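Local coordinates for peptidoglycan glycosyltransferase (PDB 4OVD), which belongs to the bacterial penicillin-binding proteins and combines a dimerisation domain with a larger penicillin-binding domain, at residues S315-P320 and M342-M347; N309-N314 and T361-D366; G157-Q162 and L227-E232; E233-A238 and A262-P267; P387-G392 and P417-I422. One frame throughout, in Å; residues are numbered along the deposited sequence.

Contact 1 (S315-P320 and M342-M347)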
# COMPACT_ATOMS: atom_id res chain seq x y z
N SER A 315 -17.95 -21.92 -7.06
CA SER A 315 -19.26 -21.52 -7.59
C SER A 315 -19.11 -21.10 -9.02
O SER A 315 -18.35 -20.17 -9.32
CB SER A 315 -19.91 -20.41 -6.76
OG SER A 315 -19.96 -20.82 -5.42
N THR A 316 -19.92 -21.72 -9.89
CA THR A 316 -19.84 -21.53 -11.31
C THR A 316 -21.02 -20.89 -11.95
O THR A 316 -22.12 -21.33 -11.76
CB THR A 316 -19.50 -22.88 -11.95
OG1 THR A 316 -18.29 -23.34 -11.36
CG2 THR A 316 -19.33 -22.80 -13.47
N PHE A 317 -20.75 -19.82 -12.74
CA PHE A 317 -21.77 -19.00 -13.42
C PHE A 317 -21.50 -18.82 -14.89
O PHE A 317 -20.35 -18.91 -15.37
CB PHE A 317 -21.82 -17.63 -12.78
CG PHE A 317 -22.05 -17.68 -11.30
CD1 PHE A 317 -23.33 -17.71 -10.79
CD2 PHE A 317 -20.99 -17.71 -10.44
CE1 PHE A 317 -23.54 -17.78 -9.43
CE2 PHE A 317 -21.19 -17.83 -9.07
CZ PHE A 317 -22.47 -17.83 -8.58
N ASN A 318 -22.59 -18.67 -15.63
CA ASN A 318 -22.48 -18.48 -17.08
C ASN A 318 -22.22 -16.97 -17.31
O ASN A 318 -23.08 -16.13 -17.13
CB ASN A 318 -23.74 -18.99 -17.79
CG ASN A 318 -23.53 -19.11 -19.29
OD1 ASN A 318 -22.72 -19.90 -19.78
ND2 ASN A 318 -24.27 -18.32 -20.02
N ILE A 319 -20.99 -16.64 -17.66
CA ILE A 319 -20.63 -15.22 -17.78
C ILE A 319 -20.68 -14.74 -19.24
O ILE A 319 -19.91 -15.27 -20.08
CB ILE A 319 -19.27 -14.99 -17.10
CG1 ILE A 319 -19.30 -15.41 -15.58
CG2 ILE A 319 -18.81 -13.54 -17.18
CD1 ILE A 319 -20.26 -14.65 -14.72
N PRO A 320 -21.54 -13.73 -19.56
CA PRO A 320 -21.57 -13.25 -20.94
C PRO A 320 -20.32 -12.53 -21.36
O PRO A 320 -19.44 -12.27 -20.55
CB PRO A 320 -22.80 -12.31 -20.98
CG PRO A 320 -22.94 -11.85 -19.57
CD PRO A 320 -22.42 -12.94 -18.68
N MSE A 342 -17.71 -19.90 -15.72
CA MSE A 342 -16.50 -19.61 -14.96
C MSE A 342 -16.77 -19.70 -13.51
O MSE A 342 -17.84 -19.27 -13.06
CB MSE A 342 -16.06 -18.12 -15.15
CG MSE A 342 -15.81 -17.62 -16.53
SE MSE A 342 -15.27 -15.74 -16.29
CE MSE A 342 -15.33 -15.23 -18.19
N SER A 343 -15.91 -20.39 -12.76
CA SER A 343 -16.03 -20.41 -11.30
C SER A 343 -15.55 -19.02 -10.82
O SER A 343 -14.91 -18.28 -11.60
CB SER A 343 -15.16 -21.49 -10.72
OG SER A 343 -13.78 -21.21 -11.03
N VAL A 344 -15.85 -18.67 -9.58
CA VAL A 344 -15.41 -17.43 -8.99
C VAL A 344 -13.88 -17.46 -9.04
O VAL A 344 -13.24 -16.44 -9.31
CB VAL A 344 -15.89 -17.25 -7.55
CG1 VAL A 344 -15.27 -15.99 -6.92
CG2 VAL A 344 -17.41 -17.17 -7.52
N ARG A 345 -13.30 -18.60 -8.72
CA ARG A 345 -11.82 -18.80 -8.82
C ARG A 345 -11.33 -18.40 -10.24
O ARG A 345 -10.40 -17.62 -10.43
CB ARG A 345 -11.42 -20.24 -8.52
CG ARG A 345 -9.93 -20.51 -8.67
CD ARG A 345 -9.65 -22.00 -8.59
NE ARG A 345 -10.17 -22.62 -7.39
CZ ARG A 345 -9.58 -22.52 -6.20
NH1 ARG A 345 -8.41 -21.87 -6.07
NH2 ARG A 345 -10.11 -23.12 -5.16
N GLU A 346 -12.01 -18.88 -11.24
CA GLU A 346 -11.61 -18.53 -12.62
C GLU A 346 -11.76 -17.03 -12.92
O GLU A 346 -10.97 -16.49 -13.64
CB GLU A 346 -12.46 -19.35 -13.57
CG GLU A 346 -12.24 -19.06 -15.04
CD GLU A 346 -10.83 -19.30 -15.51
OE1 GLU A 346 -10.04 -19.97 -14.75
OE2 GLU A 346 -10.54 -18.78 -16.61
N MSE A 347 -12.79 -16.36 -12.39
CA MSE A 347 -12.97 -14.92 -12.70
C MSE A 347 -11.79 -14.18 -12.16
O MSE A 347 -11.29 -13.21 -12.80
CB MSE A 347 -14.23 -14.39 -12.04
CG MSE A 347 -15.44 -15.08 -12.58
SE MSE A 347 -17.03 -14.46 -11.55
CE MSE A 347 -18.27 -15.91 -11.92
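Phe317 and Met342 form a hydrogen-bonded antiparallel pair between two short strands. Phe317 N donates to Met342 O at 3.0 Å, and the bond is almost straight (174°). Met342 N returns a bond of 2.8 Å to Phe317 O. Next to them, Thr316 and Ser343 are a non-hydrogen-bonded pair with their CA atoms 4.0 Å apart. Beyond this pair, Val344 N reaches Ser315 O at 2.9 Å, in a more bent bond (133°). Ser315 O therefore meets the second segment just where it turns from strand to helix.

The apolar contacts lie on the side of Phe317 and Met342. Met347 is a selenomethionine with an extended chain. Its CE sits 3.6 Å from Phe317 CD2 and 3.7 Å from Ile319 CD1, so one methyl meets both side chains. Val344 CG2 comes to the edge of the Phe317 ring, close to the ring plane. Ile319 also crosses the side chain of Met342, another selenomethionine, at about a right angle. Phe317 also touches Leu363 and meets the ring of Phe358, both on helix 353-364.

Ser343 caps the helix that follows. Its OG lies between the backbone N and the carbonyl carbon (chi1 63°) and accepts from Glu346 N at 2.9 Å. This is a two-stranded antiparallel ribbon whose second strand runs directly into a serine N-cap and helix 344-350.

Contact 2 (N309-N314 and T361-D366)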
# COMPACT_ATOMS: atom_id res chain seq x y z
N ASN A 309 -21.40 -15.51 2.41
CA ASN A 309 -21.88 -16.86 2.07
C ASN A 309 -22.82 -16.84 0.85
O ASN A 309 -23.82 -17.55 0.78
CB ASN A 309 -22.57 -17.54 3.26
CG ASN A 309 -21.63 -17.73 4.50
OD1 ASN A 309 -22.05 -17.50 5.61
ND2 ASN A 309 -20.40 -18.08 4.30
N LEU A 310 -22.42 -16.06 -0.13
CA LEU A 310 -23.20 -15.93 -1.31
C LEU A 310 -22.64 -16.74 -2.45
O LEU A 310 -23.31 -16.91 -3.46
CB LEU A 310 -23.27 -14.47 -1.71
CG LEU A 310 -23.89 -13.56 -0.64
CD1 LEU A 310 -23.83 -12.14 -1.13
CD2 LEU A 310 -25.31 -13.89 -0.26
N PHE A 311 -21.41 -17.20 -2.30
CA PHE A 311 -20.79 -18.09 -3.24
C PHE A 311 -19.49 -18.51 -2.65
O PHE A 311 -19.05 -17.96 -1.62
CB PHE A 311 -20.49 -17.38 -4.61
CG PHE A 311 -19.89 -16.01 -4.51
CD1 PHE A 311 -18.56 -15.82 -4.24
CD2 PHE A 311 -20.70 -14.88 -4.72
CE1 PHE A 311 -18.01 -14.54 -4.19
CE2 PHE A 311 -20.16 -13.60 -4.63
CZ PHE A 311 -18.81 -13.44 -4.37
N GLY A 312 -18.84 -19.47 -3.30
CA GLY A 312 -17.46 -19.89 -2.84
C GLY A 312 -16.58 -19.97 -4.10
O GLY A 312 -17.07 -19.76 -5.20
N PRO A 313 -15.27 -20.30 -3.96
CA PRO A 313 -14.33 -20.37 -5.07
C PRO A 313 -14.78 -21.22 -6.26
O PRO A 313 -14.57 -20.87 -7.42
CB PRO A 313 -13.12 -21.00 -4.43
CG PRO A 313 -13.16 -20.47 -3.04
CD PRO A 313 -14.60 -20.47 -2.66
N ASN A 314 -15.48 -22.30 -5.99
CA ASN A 314 -15.90 -23.20 -7.05
C ASN A 314 -17.24 -22.91 -7.62
O ASN A 314 -17.65 -23.50 -8.63
CB ASN A 314 -15.74 -24.65 -6.55
CG ASN A 314 -14.26 -25.02 -6.28
OD1 ASN A 314 -13.30 -24.43 -6.85
ND2 ASN A 314 -14.07 -25.94 -5.38
N THR A 361 -23.75 -7.47 -8.99
CA THR A 361 -25.12 -7.06 -9.30
C THR A 361 -26.15 -8.16 -9.06
O THR A 361 -27.21 -7.86 -8.64
CB THR A 361 -25.28 -6.53 -10.74
OG1 THR A 361 -24.90 -7.55 -11.65
CG2 THR A 361 -24.43 -5.27 -11.01
N GLN A 362 -25.84 -9.41 -9.34
CA GLN A 362 -26.80 -10.49 -9.18
C GLN A 362 -26.76 -11.19 -7.85
O GLN A 362 -27.74 -11.79 -7.46
CB GLN A 362 -26.54 -11.54 -10.25
CG GLN A 362 -26.60 -10.98 -11.66
CD GLN A 362 -27.99 -10.48 -12.02
OE1 GLN A 362 -28.17 -9.35 -12.48
NE2 GLN A 362 -28.98 -11.28 -11.71
N LEU A 363 -25.63 -11.18 -7.16
CA LEU A 363 -25.55 -11.92 -5.92
C LEU A 363 -25.31 -11.07 -4.69
O LEU A 363 -25.95 -11.30 -3.70
CB LEU A 363 -24.41 -12.92 -6.01
CG LEU A 363 -24.56 -13.88 -7.20
CD1 LEU A 363 -23.35 -14.76 -7.31
CD2 LEU A 363 -25.81 -14.72 -7.00
N ILE A 364 -24.36 -10.13 -4.74
CA ILE A 364 -24.04 -9.37 -3.51
C ILE A 364 -25.07 -8.31 -3.27
O ILE A 364 -25.66 -8.26 -2.18
CB ILE A 364 -22.63 -8.78 -3.55
CG1 ILE A 364 -21.61 -9.87 -3.96
CG2 ILE A 364 -22.28 -8.11 -2.22
CD1 ILE A 364 -20.20 -9.35 -4.21
N GLY A 365 -25.30 -7.44 -4.24
CA GLY A 365 -26.28 -6.40 -4.03
C GLY A 365 -25.47 -5.23 -3.52
O GLY A 365 -24.45 -5.40 -2.84
N ASP A 366 -25.96 -4.02 -3.78
CA ASP A 366 -25.24 -2.81 -3.41
C ASP A 366 -25.09 -2.63 -1.93
O ASP A 366 -24.07 -2.21 -1.45
CB ASP A 366 -25.98 -1.60 -4.00
CG ASP A 366 -25.77 -1.50 -5.50
OD1 ASP A 366 -24.90 -2.27 -6.05
OD2 ASP A 366 -26.41 -0.64 -6.12
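Leu310 and Phe311 push their side chains against the last turn of helix 353-364. Leu310 CD1 touches backbone there, 3.4 Å from Leu363 O and 3.7 Å from Ile364 CA. Phe311 meets side chains instead. Its ring atom CD2 lies 3.7 Å from Leu363 CD1. A little further round, CE2 is 4.1 Å from Ile364 CG1, which stands at the ring edge near its plane. The side-chain contacts are apolar; the polar atom met is the backbone oxygen of Leu363.

Torsions explain the reach of the ring. Phe311 CG is set between the backbone N and the carbonyl carbon (chi1 45°), on an extended backbone, and this turns the ring to the helix end.

Helix ends shape the backbone on both sides. Asn309 has positive phi and closes helix 298-307 with a Schellman motif. Leu310 and Phe311 follow directly after it and face the other helix. On the partner side the helix has a wider pi-type turn at 361-364. Gly365 then leaves it with phi 94° and also stands at the N-cap of the next helix. Arg368 of that helix donates to Ile364 O, with a second, weak bond to Leu363 O.

Other helices pack against Phe311 and Ile364. Phe311 rests on Val306 and Val344, and Ile364 on Thr301, Ile304 and Phe369. The contact thus ties the link between helix 298-307 and strand 316-319 to the junction of helices 353-364 and 366-375.

Contact 3 (G157-Q162 and L227-E232)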
# COMPACT_ATOMS: atom_id res chain seq x y z
N GLY A 157 22.78 8.44 3.72
CA GLY A 157 22.54 9.43 2.68
C GLY A 157 21.08 9.53 2.30
O GLY A 157 20.24 9.66 3.18
N ASN A 158 20.80 9.41 1.00
CA ASN A 158 19.45 9.52 0.45
C ASN A 158 18.54 8.33 0.61
O ASN A 158 17.35 8.39 0.26
CB ASN A 158 19.51 9.85 -1.03
CG ASN A 158 20.11 11.22 -1.28
OD1 ASN A 158 19.93 12.16 -0.49
ND2 ASN A 158 20.80 11.35 -2.40
N VAL A 159 19.08 7.26 1.19
CA VAL A 159 18.32 6.04 1.36
C VAL A 159 17.26 6.21 2.44
O VAL A 159 17.56 6.40 3.60
CB VAL A 159 19.19 4.83 1.79
CG1 VAL A 159 18.30 3.60 1.90
CG2 VAL A 159 20.33 4.56 0.79
N GLY A 160 16.01 6.08 2.07
CA GLY A 160 14.96 6.16 3.07
C GLY A 160 14.64 7.56 3.53
O GLY A 160 13.78 7.74 4.42
N VAL A 161 15.26 8.56 2.90
CA VAL A 161 15.02 9.93 3.34
C VAL A 161 13.57 10.37 3.05
O VAL A 161 13.02 11.27 3.70
CB VAL A 161 16.04 10.91 2.76
CG1 VAL A 161 15.71 11.24 1.31
CG2 VAL A 161 16.04 12.18 3.57
N GLN A 162 12.96 9.76 2.04
CA GLN A 162 11.58 10.02 1.74
C GLN A 162 10.69 9.66 2.95
O GLN A 162 9.72 10.37 3.27
CB GLN A 162 11.17 9.24 0.51
CG GLN A 162 9.87 9.69 -0.15
CD GLN A 162 9.66 8.91 -1.43
OE1 GLN A 162 9.60 7.71 -1.39
NE2 GLN A 162 9.60 9.56 -2.56
N LEU A 227 16.93 -3.18 3.05
CA LEU A 227 15.80 -3.52 2.19
C LEU A 227 15.22 -2.25 1.58
O LEU A 227 14.69 -2.24 0.48
CB LEU A 227 14.75 -4.26 2.99
CG LEU A 227 13.70 -4.85 2.08
CD1 LEU A 227 14.39 -5.74 1.04
CD2 LEU A 227 12.71 -5.61 2.94
N GLN A 228 15.39 -1.15 2.26
CA GLN A 228 14.89 0.11 1.76
C GLN A 228 15.71 0.50 0.57
O GLN A 228 15.20 0.98 -0.41
CB GLN A 228 14.96 1.17 2.87
CG GLN A 228 14.51 2.53 2.43
CD GLN A 228 13.06 2.56 2.09
OE1 GLN A 228 12.26 1.75 2.61
NE2 GLN A 228 12.68 3.50 1.23
N LYS A 229 17.00 0.23 0.62
CA LYS A 229 17.88 0.59 -0.49
C LYS A 229 17.56 -0.18 -1.76
O LYS A 229 17.62 0.33 -2.87
CB LYS A 229 19.32 0.30 -0.05
CG LYS A 229 20.39 0.61 -1.07
CD LYS A 229 21.72 0.09 -0.53
CE LYS A 229 22.87 0.41 -1.48
NZ LYS A 229 23.00 1.89 -1.56
N LYS A 230 17.31 -1.47 -1.60
CA LYS A 230 16.90 -2.32 -2.71
C LYS A 230 15.56 -1.86 -3.24
O LYS A 230 15.36 -1.84 -4.45
CB LYS A 230 16.74 -3.76 -2.26
CG LYS A 230 18.03 -4.43 -1.82
CD LYS A 230 17.74 -5.85 -1.36
CE LYS A 230 18.98 -6.52 -0.84
NZ LYS A 230 19.94 -6.56 -1.96
N ALA A 231 14.61 -1.56 -2.36
CA ALA A 231 13.30 -1.10 -2.82
C ALA A 231 13.47 0.11 -3.72
O ALA A 231 12.86 0.19 -4.80
CB ALA A 231 12.40 -0.75 -1.65
N GLU A 232 14.33 1.03 -3.31
CA GLU A 232 14.54 2.25 -4.09
C GLU A 232 15.20 2.01 -5.40
O GLU A 232 14.80 2.55 -6.42
CB GLU A 232 15.33 3.25 -3.26
CG GLU A 232 14.53 3.70 -2.03
CD GLU A 232 15.20 4.78 -1.21
OE1 GLU A 232 16.33 5.19 -1.60
OE2 GLU A 232 14.59 5.24 -0.19
O HOH W 1 16.13 8.16 -2.37
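Gly160 and Glu232 make the tight part of this contact, together with Val159. Gly160 N donates to Glu232 OE2 at 2.8 Å, reaching the syn side of the carboxylate from 29° out of its plane. Gln228 NE2 donates to the same oxygen at 2.9 Å, on the anti side and in a nearly straight bond (171°). Both donors come from the same face of the carboxylate. Two N-H groups thus grip one buried oxygen, which would be expected to favour the ionised acid. Gln228 is bent at chi2, with CG 3.7 Å from Gly160 CA, so its chain lies against the glycine while its amide turns to Glu232. A second bond from NE2 to Ala263 O also fixes that amide. Val159 CG1 packs on the helix, 4.0 Å from Gln228 CG and 3.8 Å from Lys229 N.

The looser side has a water and a lysine. The water donates to Glu232 OE1 at 3.1 Å and to Asn158 O at 2.9 Å, bridging helix and loop. Lys229 meets Val159 through its CB, and the residue is exposed.

Asn158 to Val161 form a type II beta turn. Gly160 occupies the third position with positive phi (77°), the usual place for glycine in this turn, and is also the N-cap of helix 161-164. The motif is a type II turn docked by its backbone N-H on a helix carboxylate, joining the loop at 157-160 to helix 225-242.

Contact 4 (E233-A238 and A262-P267)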
# COMPACT_ATOMS: atom_id res chain seq x y z
N GLU A 233 16.21 1.16 -5.42
CA GLU A 233 16.90 0.94 -6.65
C GLU A 233 16.08 0.12 -7.62
O GLU A 233 16.05 0.40 -8.83
CB GLU A 233 18.30 0.38 -6.39
CG GLU A 233 18.41 -1.01 -5.77
CD GLU A 233 19.80 -1.30 -5.18
OE1 GLU A 233 20.53 -0.34 -4.84
OE2 GLU A 233 20.15 -2.47 -4.98
N GLN A 234 15.35 -0.88 -7.10
CA GLN A 234 14.48 -1.69 -7.94
C GLN A 234 13.30 -0.90 -8.49
O GLN A 234 12.97 -1.00 -9.67
CB GLN A 234 14.07 -2.98 -7.23
CG GLN A 234 15.30 -3.88 -7.10
CD GLN A 234 15.06 -5.20 -6.44
OE1 GLN A 234 14.12 -5.89 -6.78
NE2 GLN A 234 15.95 -5.58 -5.51
N LEU A 235 12.70 -0.04 -7.67
CA LEU A 235 11.62 0.78 -8.19
C LEU A 235 12.21 1.73 -9.26
O LEU A 235 11.66 1.87 -10.34
CB LEU A 235 10.95 1.54 -7.05
CG LEU A 235 9.95 2.59 -7.52
CD1 LEU A 235 8.86 1.98 -8.37
CD2 LEU A 235 9.34 3.32 -6.36
N THR A 236 13.35 2.34 -9.00
CA THR A 236 13.93 3.25 -10.02
C THR A 236 14.19 2.54 -11.35
O THR A 236 13.79 3.03 -12.43
CB THR A 236 15.22 3.93 -9.51
OG1 THR A 236 14.94 4.60 -8.29
CG2 THR A 236 15.81 4.90 -10.53
N ALA A 237 14.76 1.33 -11.26
CA ALA A 237 15.06 0.53 -12.49
C ALA A 237 13.78 0.12 -13.21
O ALA A 237 13.74 0.10 -14.45
CB ALA A 237 15.94 -0.70 -12.19
N ALA A 238 12.73 -0.19 -12.44
CA ALA A 238 11.48 -0.60 -13.05
C ALA A 238 10.82 0.54 -13.81
O ALA A 238 10.26 0.34 -14.88
CB ALA A 238 10.53 -1.08 -11.97
N ALA A 262 9.86 -1.71 4.22
CA ALA A 262 10.37 -0.79 3.19
C ALA A 262 9.25 -0.16 2.41
O ALA A 262 8.20 -0.74 2.27
CB ALA A 262 11.29 -1.51 2.25
N ALA A 263 9.46 1.05 1.92
CA ALA A 263 8.45 1.72 1.13
C ALA A 263 9.04 2.88 0.39
O ALA A 263 9.85 3.66 0.94
CB ALA A 263 7.31 2.18 2.05
N ALA A 264 8.63 3.04 -0.86
CA ALA A 264 9.12 4.15 -1.65
C ALA A 264 8.23 4.50 -2.82
O ALA A 264 7.46 3.68 -3.27
CB ALA A 264 10.53 3.84 -2.14
N SER A 265 8.31 5.75 -3.24
CA SER A 265 7.62 6.27 -4.40
C SER A 265 8.66 6.99 -5.27
O SER A 265 9.59 7.56 -4.78
CB SER A 265 6.53 7.29 -3.96
OG SER A 265 5.48 6.59 -3.39
N TYR A 266 8.44 6.97 -6.56
CA TYR A 266 9.30 7.58 -7.52
C TYR A 266 8.45 8.70 -8.07
O TYR A 266 7.29 8.45 -8.43
CB TYR A 266 9.69 6.60 -8.64
CG TYR A 266 10.64 7.18 -9.65
CD1 TYR A 266 10.18 8.02 -10.65
CD2 TYR A 266 12.00 6.89 -9.63
CE1 TYR A 266 11.05 8.59 -11.56
CE2 TYR A 266 12.87 7.46 -10.54
CZ TYR A 266 12.39 8.31 -11.49
OH TYR A 266 13.22 8.86 -12.43
N PRO A 267 9.03 9.91 -8.23
CA PRO A 267 10.43 10.29 -7.95
C PRO A 267 10.84 10.31 -6.50
O PRO A 267 10.03 10.64 -5.61
CB PRO A 267 10.58 11.72 -8.55
CG PRO A 267 9.24 12.12 -9.04
CD PRO A 267 8.34 10.90 -9.07
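Leu235 lays its CD2 methyl over the backbone of strand 262-266. The methyl is 3.6 Å from Ala264 O and 3.8 Å from Tyr266 N, so it spans the peptide units on both sides of Ser265. The same carbon is 4.0 Å from Tyr266 CB and touches Ala264 CB more loosely. Leu235 CG stands anti to the backbone N (chi1 171°), and this carries the branched end across to the strand. Ala264 and Tyr266 point toward the helix, while Ser265 points away. Ala264, with only a methyl, is consistent with this close approach.

Helix 233-238 runs roughly along the strand. The two axes come within 8.6 Å and cross at -29°. Strand 260-266 is an outermost strand of the five-stranded antiparallel sheet. Helix packing on such a sheet is part of the fold that penicillin-binding proteins share with serine beta-lactamases. On the adjacent strand 248-253, Leu235 also meets Ile250, and helix 542-556 packs beside helix 225-242.

Thr236 takes the Tyr266 ring from the side. Its OG1 lies in the ring plane at the edge, 4.0 Å from CD2 of Tyr266. Its CG2 approaches CE2 of Tyr266 obliquely at 3.9 Å. The hydroxyl has its polar partner elsewhere, hydrogen bonding with Glu232 O one turn back in the helix. One face of the Tyr266 ring carries Pro267 CB, offset toward the rim. The peptide bond before Pro267 is cis.

Contact 5 (P387-G392 and P417-I422)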
# COMPACT_ATOMS: atom_id res chain seq x y z
N PRO A 387 2.66 11.59 6.97
CA PRO A 387 1.79 12.74 6.65
C PRO A 387 1.07 12.71 5.32
O PRO A 387 1.51 12.04 4.44
CB PRO A 387 2.76 13.93 6.65
CG PRO A 387 4.08 13.38 7.13
CD PRO A 387 4.09 11.93 7.00
N GLY A 388 -0.06 13.40 5.21
CA GLY A 388 -0.75 13.55 3.93
C GLY A 388 -1.59 12.40 3.46
O GLY A 388 -1.86 12.31 2.28
N GLU A 389 -2.07 11.57 4.37
CA GLU A 389 -2.82 10.39 3.96
C GLU A 389 -4.12 10.81 3.31
O GLU A 389 -4.87 11.54 3.92
CB GLU A 389 -3.10 9.43 5.15
CG GLU A 389 -3.79 8.18 4.61
CD GLU A 389 -4.00 7.02 5.57
OE1 GLU A 389 -3.96 7.19 6.82
OE2 GLU A 389 -4.20 5.90 5.02
N ALA A 390 -4.40 10.38 2.09
CA ALA A 390 -5.67 10.73 1.47
C ALA A 390 -6.80 9.80 1.93
O ALA A 390 -6.61 8.65 2.15
CB ALA A 390 -5.54 10.69 -0.04
N THR A 391 -8.00 10.31 2.08
CA THR A 391 -9.11 9.46 2.43
C THR A 391 -9.67 8.77 1.18
O THR A 391 -10.26 7.70 1.25
CB THR A 391 -10.26 10.28 3.03
OG1 THR A 391 -10.82 11.10 1.98
CG2 THR A 391 -9.74 11.15 4.09
N GLY A 392 -9.50 9.41 0.02
CA GLY A 392 -10.03 8.89 -1.21
C GLY A 392 -11.44 9.39 -1.40
O GLY A 392 -12.00 10.10 -0.54
N PRO A 417 -6.02 5.80 -2.31
CA PRO A 417 -4.60 5.57 -2.30
C PRO A 417 -4.42 4.08 -2.18
O PRO A 417 -5.24 3.42 -1.51
CB PRO A 417 -4.14 6.25 -0.99
CG PRO A 417 -5.33 6.27 -0.13
CD PRO A 417 -6.50 6.39 -1.04
N PHE A 418 -3.34 3.56 -2.74
CA PHE A 418 -3.09 2.14 -2.71
C PHE A 418 -2.87 1.59 -1.29
O PHE A 418 -3.12 0.42 -1.04
CB PHE A 418 -2.01 1.71 -3.66
CG PHE A 418 -2.48 1.60 -5.10
CD1 PHE A 418 -3.30 0.57 -5.50
CD2 PHE A 418 -2.10 2.53 -6.03
CE1 PHE A 418 -3.77 0.48 -6.80
CE2 PHE A 418 -2.61 2.49 -7.31
CZ PHE A 418 -3.43 1.47 -7.71
N ILE A 419 -2.48 2.46 -0.35
CA ILE A 419 -2.30 2.02 1.02
C ILE A 419 -3.62 1.45 1.60
O ILE A 419 -3.61 0.53 2.46
CB ILE A 419 -1.71 3.14 1.92
CG1 ILE A 419 -1.17 2.55 3.24
CG2 ILE A 419 -2.74 4.22 2.15
CD1 ILE A 419 0.03 1.58 3.09
N GLN A 420 -4.75 1.86 1.05
CA GLN A 420 -6.02 1.32 1.48
C GLN A 420 -6.21 -0.10 0.95
O GLN A 420 -6.80 -0.98 1.61
CB GLN A 420 -7.16 2.20 0.99
CG GLN A 420 -7.33 3.45 1.82
CD GLN A 420 -8.54 4.26 1.44
OE1 GLN A 420 -9.51 3.75 0.79
NE2 GLN A 420 -8.54 5.52 1.86
N VAL A 421 -5.70 -0.33 -0.25
CA VAL A 421 -5.79 -1.65 -0.85
C VAL A 421 -4.89 -2.58 -0.09
O VAL A 421 -5.28 -3.71 0.25
CB VAL A 421 -5.39 -1.63 -2.33
CG1 VAL A 421 -5.45 -3.03 -2.89
CG2 VAL A 421 -6.32 -0.68 -3.10
N ILE A 422 -3.68 -2.12 0.18
CA ILE A 422 -2.73 -2.89 0.92
C ILE A 422 -3.32 -3.26 2.26
O ILE A 422 -3.30 -4.41 2.67
CB ILE A 422 -1.43 -2.08 1.08
CG1 ILE A 422 -0.75 -1.89 -0.30
CG2 ILE A 422 -0.50 -2.75 2.04
CD1 ILE A 422 0.44 -1.00 -0.26
O HOH W 2 -6.12 6.25 3.25
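Gln420 NE2 donates to Thr391 O at 2.8 Å and to a water at 2.9 Å. The bond to Thr391 O lies near the plane of the Gln420 amide. It does not follow a lone pair of the carbonyl, because the nitrogen stands above the carbonyl plane, 60° out of it. The water passes the link on. It donates to Glu389 OE2 at 2.6 Å and to Ala390 O at 2.7 Å, so three groups hold it. Gln420 reaches across with an extended chain, and its OE1 accepts from Gly379 N. With both ends of the amide engaged, its rotation is fixed.

Glu389 is also extended, with CG anti to the backbone N (chi1 -176°). This brings OE2 within 3.6 Å of Ile419 CG2, the two side chains crossing at about a right angle. The same carboxylate has further partners in Thr382 OG1 and Gly383 N.

Pro417 packs on the loop backbone. Its CG lies 3.5 Å from Ala390 O and also touches Ala390 CB. Gly392 CA is loosely placed near Pro417 CD. Gly392 O accepts from Thr391 OG1 at 3.0 Å, on a lone pair.

The loop is therefore held to the turn around Gln420 in helix 418-429 mainly through its backbone carbonyls, with one amide and one water as the donors. The carboxylate of Glu389, met by several donors, probably stays ionised.

The contacts form two groups with contact 5 nearer the middle of the chain. Contacts 1 and 2 touch, their centres 11 Å apart. Arg345 N lies 2.9 Å from Pro313 O, a probable hydrogen bond, and contact 1 is nested inside the loop that contact 2 closes. Contacts 3 and 4 share helix 225-242, and their centres are 8 Å apart. A probable hydrogen bond from Gln162 NE2 to Ser265 O (3.0 Å) joins them. Contact 5 lies about 7 Å from contacts 3 and 4 and about 15 and 16 Å from contacts 1 and 2, all between nearest atoms. A bound calcium ion lies about 12 Å from the side chain of Met347.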